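Local coordinates for protein hydrolase, alpha/beta hydrolase FOLD family (Staphylococcus aureus, PDB 2XMZ) that probably catalyses the lyase step of menaquinone biosynthesis that yields 2-succinyl-6-hydroxy-2,4-cyclohexadiene-1-carboxylate, as a MenH enzyme of the alpha/beta hydrolase fold, at residues Thr4-Tyr9 with His44-Asp49; Thr210-Gly215 with Ser235-Ile240; Glu128-Asp133 with Thr193-Asn198. One frame throughout, in Å; residues are numbered along the deposited sequence.

Contact 1 of 3, residues Thr4-Tyr9 with His44-Asp49; sequences THYKFY and HVITID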
loop_
_atom_site.group_PDB
_atom_site.type_symbol
_atom_site.label_atom_id
_atom_site.label_comp_id
_atom_site.label_asym_id
_atom_site.label_seq_id
_atom_site.Cartn_x
_atom_site.Cartn_y
_atom_site.Cartn_z
ATOM N N THR A 4 10.188 -16.154 -1.648
ATOM C CA THR A 4 9.265 -15.999 -0.482
ATOM C C THR A 4 8.471 -14.677 -0.370
ATOM O O THR A 4 7.453 -14.601 0.341
ATOM C CB THR A 4 9.947 -16.351 0.904
ATOM O OG1 THR A 4 10.997 -15.417 1.207
ATOM C CG2 THR A 4 10.522 -17.766 0.896
ATOM N N HIS A 5 8.925 -13.652 -1.087
ATOM C CA HIS A 5 8.409 -12.311 -0.905
ATOM C C HIS A 5 7.116 -12.041 -1.666
ATOM O O HIS A 5 6.528 -11.012 -1.479
ATOM C CB HIS A 5 9.478 -11.251 -1.232
ATOM C CG HIS A 5 9.881 -11.200 -2.677
ATOM N ND1 HIS A 5 10.291 -12.310 -3.384
ATOM C CD2 HIS A 5 9.971 -10.153 -3.535
ATOM C CE1 HIS A 5 10.592 -11.955 -4.621
ATOM N NE2 HIS A 5 10.419 -10.649 -4.735
ATOM N N TYR A 6 6.686 -12.966 -2.526
ATOM C CA TYR A 6 5.376 -12.826 -3.168
ATOM C C TYR A 6 4.641 -14.161 -3.256
ATOM O O TYR A 6 5.267 -15.217 -3.335
ATOM C CB TYR A 6 5.488 -12.128 -4.542
ATOM C CG TYR A 6 5.847 -13.038 -5.697
ATOM C CD1 TYR A 6 7.177 -13.373 -5.966
ATOM C CD2 TYR A 6 4.860 -13.553 -6.528
ATOM C CE1 TYR A 6 7.510 -14.217 -7.017
ATOM C CE2 TYR A 6 5.175 -14.399 -7.586
ATOM C CZ TYR A 6 6.504 -14.718 -7.827
ATOM O OH TYR A 6 6.819 -15.550 -8.874
ATOM N N LYS A 7 3.310 -14.099 -3.226
ATOM C CA LYS A 7 2.467 -15.289 -3.353
ATOM C C LYS A 7 1.484 -15.110 -4.522
ATOM O O LYS A 7 0.956 -14.017 -4.752
ATOM C CB LYS A 7 1.733 -15.585 -2.038
ATOM C CG LYS A 7 2.673 -15.786 -0.805
ATOM C CD LYS A 7 1.958 -15.462 0.506
ATOM C CE LYS A 7 2.903 -15.485 1.706
ATOM N NZ LYS A 7 3.355 -16.859 2.040
ATOM N N PHE A 8 1.277 -16.181 -5.278
ATOM C CA PHE A 8 0.376 -16.160 -6.422
ATOM C C PHE A 8 -0.752 -17.113 -6.107
ATOM O O PHE A 8 -0.522 -18.278 -5.722
ATOM C CB PHE A 8 1.094 -16.616 -7.702
ATOM C CG PHE A 8 0.249 -16.524 -8.935
ATOM C CD1 PHE A 8 0.301 -15.392 -9.739
ATOM C CD2 PHE A 8 -0.610 -17.564 -9.292
ATOM C CE1 PHE A 8 -0.478 -15.289 -10.883
ATOM C CE2 PHE A 8 -1.407 -17.466 -10.444
ATOM C CZ PHE A 8 -1.336 -16.333 -11.236
ATOM N N TYR A 9 -1.964 -16.606 -6.265
ATOM C CA TYR A 9 -3.174 -17.362 -6.030
ATOM C C TYR A 9 -3.889 -17.494 -7.364
ATOM O O TYR A 9 -4.384 -16.503 -7.902
ATOM C CB TYR A 9 -4.055 -16.637 -5.003
ATOM C CG TYR A 9 -3.367 -16.414 -3.670
ATOM C CD1 TYR A 9 -3.471 -17.368 -2.642
ATOM C CD2 TYR A 9 -2.611 -15.259 -3.431
ATOM C CE1 TYR A 9 -2.850 -17.172 -1.423
ATOM C CE2 TYR A 9 -1.968 -15.057 -2.198
ATOM C CZ TYR A 9 -2.104 -16.020 -1.205
ATOM O OH TYR A 9 -1.503 -15.842 0.013
ATOM N N HIS A 44 -6.835 -13.698 -10.959
ATOM C CA HIS A 44 -5.573 -14.143 -10.374
ATOM C C HIS A 44 -5.157 -13.094 -9.353
ATOM O O HIS A 44 -5.344 -11.898 -9.573
ATOM C CB HIS A 44 -4.479 -14.284 -11.427
ATOM C CG HIS A 44 -4.782 -15.302 -12.481
ATOM N ND1 HIS A 44 -4.880 -16.647 -12.211
ATOM C CD2 HIS A 44 -4.988 -15.165 -13.813
ATOM C CE1 HIS A 44 -5.139 -17.298 -13.332
ATOM N NE2 HIS A 44 -5.207 -16.422 -14.319
ATOM N N VAL A 45 -4.604 -13.545 -8.236
ATOM C CA VAL A 45 -4.180 -12.603 -7.188
ATOM C C VAL A 45 -2.728 -12.838 -6.830
ATOM O O VAL A 45 -2.314 -13.980 -6.626
ATOM C CB VAL A 45 -5.062 -12.682 -5.895
ATOM C CG1 VAL A 45 -4.458 -11.808 -4.773
ATOM C CG2 VAL A 45 -6.520 -12.288 -6.181
ATOM N N ILE A 46 -1.972 -11.741 -6.746
ATOM C CA ILE A 46 -0.616 -11.759 -6.245
ATOM C C ILE A 46 -0.538 -10.837 -5.035
ATOM O O ILE A 46 -1.088 -9.739 -5.026
ATOM C CB ILE A 46 0.412 -11.264 -7.294
ATOM C CG1 ILE A 46 0.451 -12.219 -8.486
ATOM C CG2 ILE A 46 1.823 -11.142 -6.678
ATOM C CD1 ILE A 46 1.206 -11.654 -9.688
ATOM N N THR A 47 0.149 -11.297 -4.000
ATOM C CA THR A 47 0.471 -10.418 -2.902
ATOM C C THR A 47 1.971 -10.348 -2.882
ATOM O O THR A 47 2.634 -11.354 -3.155
ATOM C CB THR A 47 -0.067 -10.942 -1.559
ATOM O OG1 THR A 47 0.476 -12.227 -1.291
ATOM C CG2 THR A 47 -1.611 -10.998 -1.561
ATOM N N ILE A 48 2.496 -9.166 -2.561
ATOM C CA ILE A 48 3.928 -8.937 -2.478
ATOM C C ILE A 48 4.238 -8.263 -1.132
ATOM O O ILE A 48 3.623 -7.252 -0.761
ATOM C CB ILE A 48 4.436 -8.035 -3.625
ATOM C CG1 ILE A 48 4.051 -8.621 -4.993
ATOM C CG2 ILE A 48 5.971 -7.850 -3.531
ATOM C CD1 ILE A 48 4.306 -7.629 -6.183
ATOM N N ASP A 49 5.181 -8.857 -0.424
ATOM C CA ASP A 49 5.775 -8.253 0.752
ATOM C C ASP A 49 6.874 -7.286 0.325
ATOM O O ASP A 49 7.796 -7.672 -0.385
ATOM C CB ASP A 49 6.351 -9.335 1.663
ATOM C CG ASP A 49 5.287 -10.047 2.462
ATOM O OD1 ASP A 49 4.141 -9.563 2.474
ATOM O OD2 ASP A 49 5.585 -11.098 3.062
HETATM O O HOH W 1 5.201 -13.348 1.051
HETATM O O HOH W 2 -0.597 -13.648 0.803
#
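The antiparallel edge of the central sheet is formed here, where strand 6-9 pairs with strand 44-48 and the side chains of Phe8 and Tyr9 lie against Ile46 and Val45. Lys7 with Thr47 and Tyr9 with Val45 are hydrogen-bonded pairs, each closed by two backbone bonds, such as Lys7 N to Thr47 O at 2.8 Å. The non-hydrogen-bonded pairs, Tyr6 with Ile48 and Phe8 with Ile46, alternate with them. Past the strand end, Asp49 N still reaches His5 O (2.8 Å).

On the face of Tyr6, Phe8, Ile46 and Ile48 the contact is apolar. Phe8 has CG anti to the backbone N (chi1 -176°), which lays CD1 against Ile46 CG1 at 3.4 Å and carries CZ to 3.7 Å from His44 ND1; the two rings are inclined by 32°. Tyr6 rests its CB on Ile48 CG1 (3.8 Å), while its CD2 meets the CG2 branch of Ile46. Helix 66-77 packs against Tyr6 and Ile48 on this same face, a place suited to branched and aromatic carbons.

The other face is more polar. Thr47 OG1 lies in the plane of the Tyr9 ring, at its edge, 3.8 Å from CE2, and one water joins it to Tyr9 OH. Beyond the strand ends, a second water donates to Thr4 O and to Asp49 OD2 (3.0 Å), a carboxylate also held by Ser29 and Glu55 N. A short antiparallel edge strand of this kind, beside an otherwise parallel sheet, is typical of the alpha/beta hydrolase fold.

Contact 2 of 3, residues Thr210-Gly215 with Ser235-Ile240; sequences TLILAG and SKCKLI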
loop_
_atom_site.group_PDB
_atom_site.type_symbol
_atom_site.label_atom_id
_atom_site.label_comp_id
_atom_site.label_asym_id
_atom_site.label_seq_id
_atom_site.Cartn_x
_atom_site.Cartn_y
_atom_site.Cartn_z
ATOM N N THR A 210 -7.919 4.447 -12.820
ATOM C CA THR A 210 -7.428 4.490 -11.432
ATOM C C THR A 210 -8.606 4.628 -10.474
ATOM O O THR A 210 -9.478 5.504 -10.663
ATOM C CB THR A 210 -6.423 5.645 -11.237
ATOM O OG1 THR A 210 -5.296 5.432 -12.094
ATOM C CG2 THR A 210 -5.909 5.729 -9.793
ATOM N N LEU A 211 -8.670 3.737 -9.483
ATOM C CA LEU A 211 -9.655 3.864 -8.417
ATOM C C LEU A 211 -8.929 4.386 -7.186
ATOM O O LEU A 211 -7.935 3.834 -6.789
ATOM C CB LEU A 211 -10.296 2.517 -8.078
ATOM C CG LEU A 211 -11.295 2.488 -6.906
ATOM C CD1 LEU A 211 -12.596 3.304 -7.210
ATOM C CD2 LEU A 211 -11.629 1.049 -6.533
ATOM N N ILE A 212 -9.437 5.464 -6.601
ATOM C CA ILE A 212 -8.866 6.021 -5.373
ATOM C C ILE A 212 -9.861 5.892 -4.226
ATOM O O ILE A 212 -11.032 6.276 -4.355
ATOM C CB ILE A 212 -8.432 7.491 -5.576
ATOM C CG1 ILE A 212 -7.355 7.573 -6.669
ATOM C CG2 ILE A 212 -7.965 8.101 -4.256
ATOM C CD1 ILE A 212 -7.268 8.924 -7.403
ATOM N N LEU A 213 -9.398 5.323 -3.114
ATOM C CA LEU A 213 -10.239 5.097 -1.947
ATOM C C LEU A 213 -9.637 5.842 -0.769
ATOM O O LEU A 213 -8.419 5.820 -0.562
ATOM C CB LEU A 213 -10.348 3.602 -1.630
ATOM C CG LEU A 213 -10.781 2.670 -2.770
ATOM C CD1 LEU A 213 -10.716 1.220 -2.354
ATOM C CD2 LEU A 213 -12.177 2.999 -3.265
ATOM N N ALA A 214 -10.493 6.511 -0.009
ATOM C CA ALA A 214 -10.089 7.124 1.255
ATOM C C ALA A 214 -11.209 6.882 2.264
ATOM O O ALA A 214 -12.354 6.688 1.881
ATOM C CB ALA A 214 -9.837 8.625 1.071
ATOM N N GLY A 215 -10.882 6.892 3.547
ATOM C CA GLY A 215 -11.883 6.672 4.569
ATOM C C GLY A 215 -12.382 8.005 5.060
ATOM O O GLY A 215 -11.596 8.899 5.299
ATOM N N SER A 235 -9.507 8.743 -13.380
ATOM C CA SER A 235 -9.556 8.312 -11.972
ATOM C C SER A 235 -10.998 8.366 -11.461
ATOM O O SER A 235 -11.786 9.166 -11.941
ATOM C CB SER A 235 -8.685 9.228 -11.109
ATOM O OG SER A 235 -9.173 10.558 -11.177
ATOM N N LYS A 236 -11.336 7.506 -10.501
ATOM C CA LYS A 236 -12.582 7.626 -9.739
ATOM C C LYS A 236 -12.171 7.667 -8.293
ATOM O O LYS A 236 -11.378 6.821 -7.864
ATOM C CB LYS A 236 -13.499 6.406 -9.910
ATOM C CG LYS A 236 -13.750 5.943 -11.320
ATOM C CD LYS A 236 -14.967 6.584 -11.930
ATOM C CE LYS A 236 -15.301 5.904 -13.261
ATOM N NZ LYS A 236 -15.532 6.913 -14.320
ATOM N N CYS A 237 -12.699 8.627 -7.538
ATOM C CA CYS A 237 -12.439 8.695 -6.093
ATOM C C CYS A 237 -13.678 8.281 -5.314
ATOM O O CYS A 237 -14.751 8.847 -5.500
ATOM C CB CYS A 237 -11.982 10.108 -5.668
ATOM S SG CYS A 237 -11.628 10.317 -3.879
ATOM N N LYS A 238 -13.538 7.281 -4.450
ATOM C CA LYS A 238 -14.647 6.849 -3.618
ATOM C C LYS A 238 -14.301 6.989 -2.159
ATOM O O LYS A 238 -13.295 6.443 -1.678
ATOM C CB LYS A 238 -15.081 5.409 -3.938
ATOM C CG LYS A 238 -15.491 5.239 -5.394
ATOM C CD LYS A 238 -16.881 4.667 -5.549
ATOM C CE LYS A 238 -17.339 4.721 -7.012
ATOM N NZ LYS A 238 -16.419 3.955 -7.912
ATOM N N LEU A 239 -15.145 7.741 -1.477
ATOM C CA LEU A 239 -15.078 7.944 -0.044
ATOM C C LEU A 239 -15.857 6.837 0.637
ATOM O O LEU A 239 -17.019 6.613 0.316
ATOM C CB LEU A 239 -15.719 9.284 0.313
ATOM C CG LEU A 239 -14.747 10.445 0.441
ATOM C CD1 LEU A 239 -15.443 11.811 0.404
ATOM C CD2 LEU A 239 -14.009 10.249 1.752
ATOM N N ILE A 240 -15.223 6.156 1.581
ATOM C CA ILE A 240 -15.876 5.054 2.258
ATOM C C ILE A 240 -16.366 5.519 3.624
ATOM O O ILE A 240 -15.558 5.854 4.499
ATOM C CB ILE A 240 -14.968 3.788 2.353
ATOM C CG1 ILE A 240 -14.253 3.509 1.005
ATOM C CG2 ILE A 240 -15.774 2.580 2.837
ATOM C CD1 ILE A 240 -15.177 3.195 -0.175
#
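Leu211 and Leu213 reach across to the aliphatic part of Lys238, and their different torsions bring them to it by different routes. Leu211 has CG trans to its backbone N; chi1 176° and chi2 67° together bring CD1 to 3.9 Å from Lys238 CG, the two side chains crossing at about a right angle. In Leu213, CG stands beside the backbone N instead (chi1 -53°), and CD2 settles 3.8 Å from Lys238 CB. The lysine chain bends at chi2 and again at chi4, folding back so that NZ comes within 3.9 Å of Leu211 CD1. A lysine suits this partly exposed position, since its CB and CG meet the leucines as apolar carbons would. Ile240 CD1 also meets Leu213 CD2, at 4.3 Å, and helix 252-266 packs on this face.

Strands 210-215 and 235-240 run parallel in a beta-alpha-beta unit whose crossover is helix 219-231. Five backbone bonds tie them in register, from Lys236 N on Thr210 O to Ile240 N on Ala214 O; the bond from Ala214 N to Lys238 O is longer, at 3.3 Å, and its donor is tilted from the carbonyl plane.

The crossover helix packs on the face of Ile212, Ala214, Cys237 and Leu239, with Ala225 against Ile212 and Ala214, Ala229 against Cys237 and Val222 against Leu239. Ile212 stretches CD1 to Ser235 CB (4.0 Å), and its CG2 branch faces Cys237 SG at 4.3 Å. The hydroxyl of Ser235 turns instead to Ala229 O and Ile232 O at the end of the crossover.

Contact 3 of 3, residues Glu128-Asp133 with Thr193-Asn198; sequences ERRLVD and TGQMPN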
loop_
_atom_site.group_PDB
_atom_site.type_symbol
_atom_site.label_atom_id
_atom_site.label_comp_id
_atom_site.label_asym_id
_atom_site.label_seq_id
_atom_site.Cartn_x
_atom_site.Cartn_y
_atom_site.Cartn_z
ATOM N N GLU A 128 10.686 17.807 7.383
ATOM C CA GLU A 128 9.979 17.595 8.656
ATOM C C GLU A 128 9.704 16.092 8.810
ATOM O O GLU A 128 9.934 15.506 9.865
ATOM C CB GLU A 128 8.644 18.360 8.679
ATOM C CG GLU A 128 8.700 19.809 9.171
ATOM C CD GLU A 128 7.432 20.618 8.804
ATOM O OE1 GLU A 128 6.380 19.996 8.473
ATOM O OE2 GLU A 128 7.494 21.874 8.842
ATOM N N ARG A 129 9.230 15.491 7.732
ATOM C CA ARG A 129 8.844 14.108 7.730
ATOM C C ARG A 129 10.041 13.170 7.821
ATOM O O ARG A 129 9.980 12.168 8.530
ATOM C CB ARG A 129 8.025 13.791 6.481
ATOM C CG ARG A 129 7.684 12.356 6.348
ATOM C CD ARG A 129 6.899 11.845 7.564
ATOM N NE ARG A 129 6.408 10.505 7.290
ATOM C CZ ARG A 129 5.178 10.252 6.859
ATOM N NH1 ARG A 129 4.321 11.258 6.675
ATOM N NH2 ARG A 129 4.808 9.003 6.605
ATOM N N ARG A 130 11.111 13.494 7.094
ATOM C CA ARG A 130 12.363 12.749 7.187
ATOM C C ARG A 130 12.865 12.682 8.611
ATOM O O ARG A 130 13.198 11.605 9.088
ATOM C CB ARG A 130 13.449 13.347 6.296
ATOM C CG ARG A 130 13.330 12.892 4.846
ATOM C CD ARG A 130 14.655 13.040 4.100
ATOM N NE ARG A 130 15.124 14.415 3.990
ATOM C CZ ARG A 130 14.679 15.305 3.108
ATOM N NH1 ARG A 130 15.207 16.525 3.078
ATOM N NH2 ARG A 130 13.714 14.981 2.261
ATOM N N LEU A 131 12.925 13.833 9.280
ATOM C CA LEU A 131 13.336 13.892 10.695
ATOM C C LEU A 131 12.488 12.981 11.592
ATOM O O LEU A 131 13.024 12.254 12.429
ATOM C CB LEU A 131 13.293 15.325 11.226
ATOM C CG LEU A 131 14.301 16.359 10.703
ATOM C CD1 LEU A 131 13.780 17.788 10.908
ATOM C CD2 LEU A 131 15.654 16.231 11.399
ATOM N N VAL A 132 11.174 13.026 11.419
ATOM C CA VAL A 132 10.270 12.229 12.231
ATOM C C VAL A 132 10.477 10.738 11.957
ATOM O O VAL A 132 10.595 9.953 12.887
ATOM C CB VAL A 132 8.800 12.608 11.979
ATOM C CG1 VAL A 132 7.871 11.593 12.618
ATOM C CG2 VAL A 132 8.514 13.995 12.528
ATOM N N ASP A 133 10.530 10.355 10.683
ATOM C CA ASP A 133 10.763 8.952 10.322
ATOM C C ASP A 133 12.151 8.464 10.682
ATOM O O ASP A 133 12.312 7.297 11.050
ATOM C CB ASP A 133 10.484 8.715 8.852
ATOM C CG ASP A 133 9.012 8.744 8.548
ATOM O OD1 ASP A 133 8.194 8.624 9.499
ATOM O OD2 ASP A 133 8.676 8.861 7.363
ATOM N N THR A 193 8.157 8.317 3.547
ATOM C CA THR A 193 7.523 9.361 2.743
ATOM C C THR A 193 8.433 10.553 2.557
ATOM O O THR A 193 8.411 11.196 1.505
ATOM C CB THR A 193 6.173 9.765 3.331
ATOM O OG1 THR A 193 5.341 8.599 3.357
ATOM C CG2 THR A 193 5.497 10.859 2.460
ATOM N N GLY A 194 9.266 10.806 3.566
ATOM C CA GLY A 194 10.218 11.900 3.529
ATOM C C GLY A 194 11.313 11.674 2.504
ATOM O O GLY A 194 11.910 12.629 2.030
ATOM N N GLN A 195 11.582 10.413 2.171
ATOM C CA GLN A 195 12.578 10.067 1.149
ATOM C C GLN A 195 12.000 10.028 -0.255
ATOM O O GLN A 195 12.752 10.089 -1.241
ATOM C CB GLN A 195 13.219 8.692 1.424
ATOM C CG GLN A 195 13.783 8.516 2.829
ATOM C CD GLN A 195 14.878 9.493 3.171
ATOM O OE1 GLN A 195 15.040 9.875 4.344
ATOM N NE2 GLN A 195 15.628 9.929 2.160
ATOM N N MET A 196 10.679 9.891 -0.351
ATOM C CA MET A 196 10.030 9.688 -1.635
ATOM C C MET A 196 10.060 10.964 -2.459
ATOM O O MET A 196 9.827 12.047 -1.913
ATOM C CB MET A 196 8.593 9.301 -1.372
ATOM C CG MET A 196 7.784 8.917 -2.572
ATOM S SD MET A 196 6.142 8.650 -1.888
ATOM C CE MET A 196 5.245 8.490 -3.417
ATOM N N PRO A 197 10.337 10.850 -3.776
ATOM C CA PRO A 197 10.195 12.051 -4.588
ATOM C C PRO A 197 8.748 12.525 -4.591
ATOM O O PRO A 197 7.816 11.722 -4.432
ATOM C CB PRO A 197 10.590 11.581 -5.994
ATOM C CG PRO A 197 11.348 10.300 -5.792
ATOM C CD PRO A 197 10.665 9.677 -4.605
ATOM N N ASN A 198 8.576 13.826 -4.747
ATOM C CA ASN A 198 7.256 14.444 -4.868
ATOM C C ASN A 198 6.636 14.042 -6.211
ATOM O O ASN A 198 6.982 14.608 -7.257
ATOM C CB ASN A 198 7.402 15.973 -4.784
ATOM C CG ASN A 198 6.157 16.713 -5.239
ATOM O OD1 ASN A 198 5.052 16.187 -5.172
ATOM N ND2 ASN A 198 6.337 17.951 -5.687
HETATM O O HOH W 3 7.110 7.156 5.898
HETATM O O HOH W 4 10.372 9.478 5.661
#
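Arg129 and Arg130, successive residues of helix 123-143, take hold of the turn at Thr193-Gln195 in two different ways: one presents the face of its guanidinium, the other an edge. The Arg129 group turns one face to Thr193, whose CB stands 3.6 Å from the plane, over its centre. Arg129 CG, anti to the backbone N (chi1 175°), passes Gly194 N at 3.6 Å; the bend at chi2 then turns the rest of the chain toward Thr193.

Within that plane, Arg129 NE makes a salt bridge to Asp133 OD2 (2.8 Å), one helical turn onward. The carboxylate is met from above its own plane, and this bond helps fix the rotation of the guanidinium. Two waters bridge the same oxygen to the loop. One donates to Asp133 OD2 and accepts from both Arg129 NH2 and Thr193 N; the other donates to OD2 and accepts from Gly194 N at 2.7 Å. An aspartate thus serves backbone N-H groups too distant for direct bonds, while its OD1 pairs with Arg136.

Arg130 bends at chi3 and turns NH2 back to Gly194 O (3.0 Å), which lies near the guanidinium plane. Arg130 CD sits 3.2 Å from Gln195 OE1; these two side chains cross at about a right angle, with guanidinium and amide planes 55° apart. Gly194, without a side chain, lets the loop backbone approach the helix to 4.3 Å between its CA and Arg130 CA.

Water-bridged polar contacts of this kind join a helix to the loop following helix 181-191, within the helical region inserted between sheet strands 110-114 and 210-215, where alpha/beta hydrolases commonly carry their cap.

Contacts 1 and 2 occupy the two outer edges of one seven-stranded sheet: strand 6-9 ends it on one side and strand 235-240 on the other, with the contact centres about 24 Å apart. Contact 3 shares none of those strands. It lies in the helical region between strands 110-114 and 210-215, its centre about 28 Å from that of contact 1, across the middle of the chain, and about 24 Å from that of contact 2. Along the chain the order is 1, 3, 2, and none touches another. The first two form sheet edges, the third belongs to the probable cap; Asp218 and His245 of a probable triad with Ser91 follow the strands of contact 2.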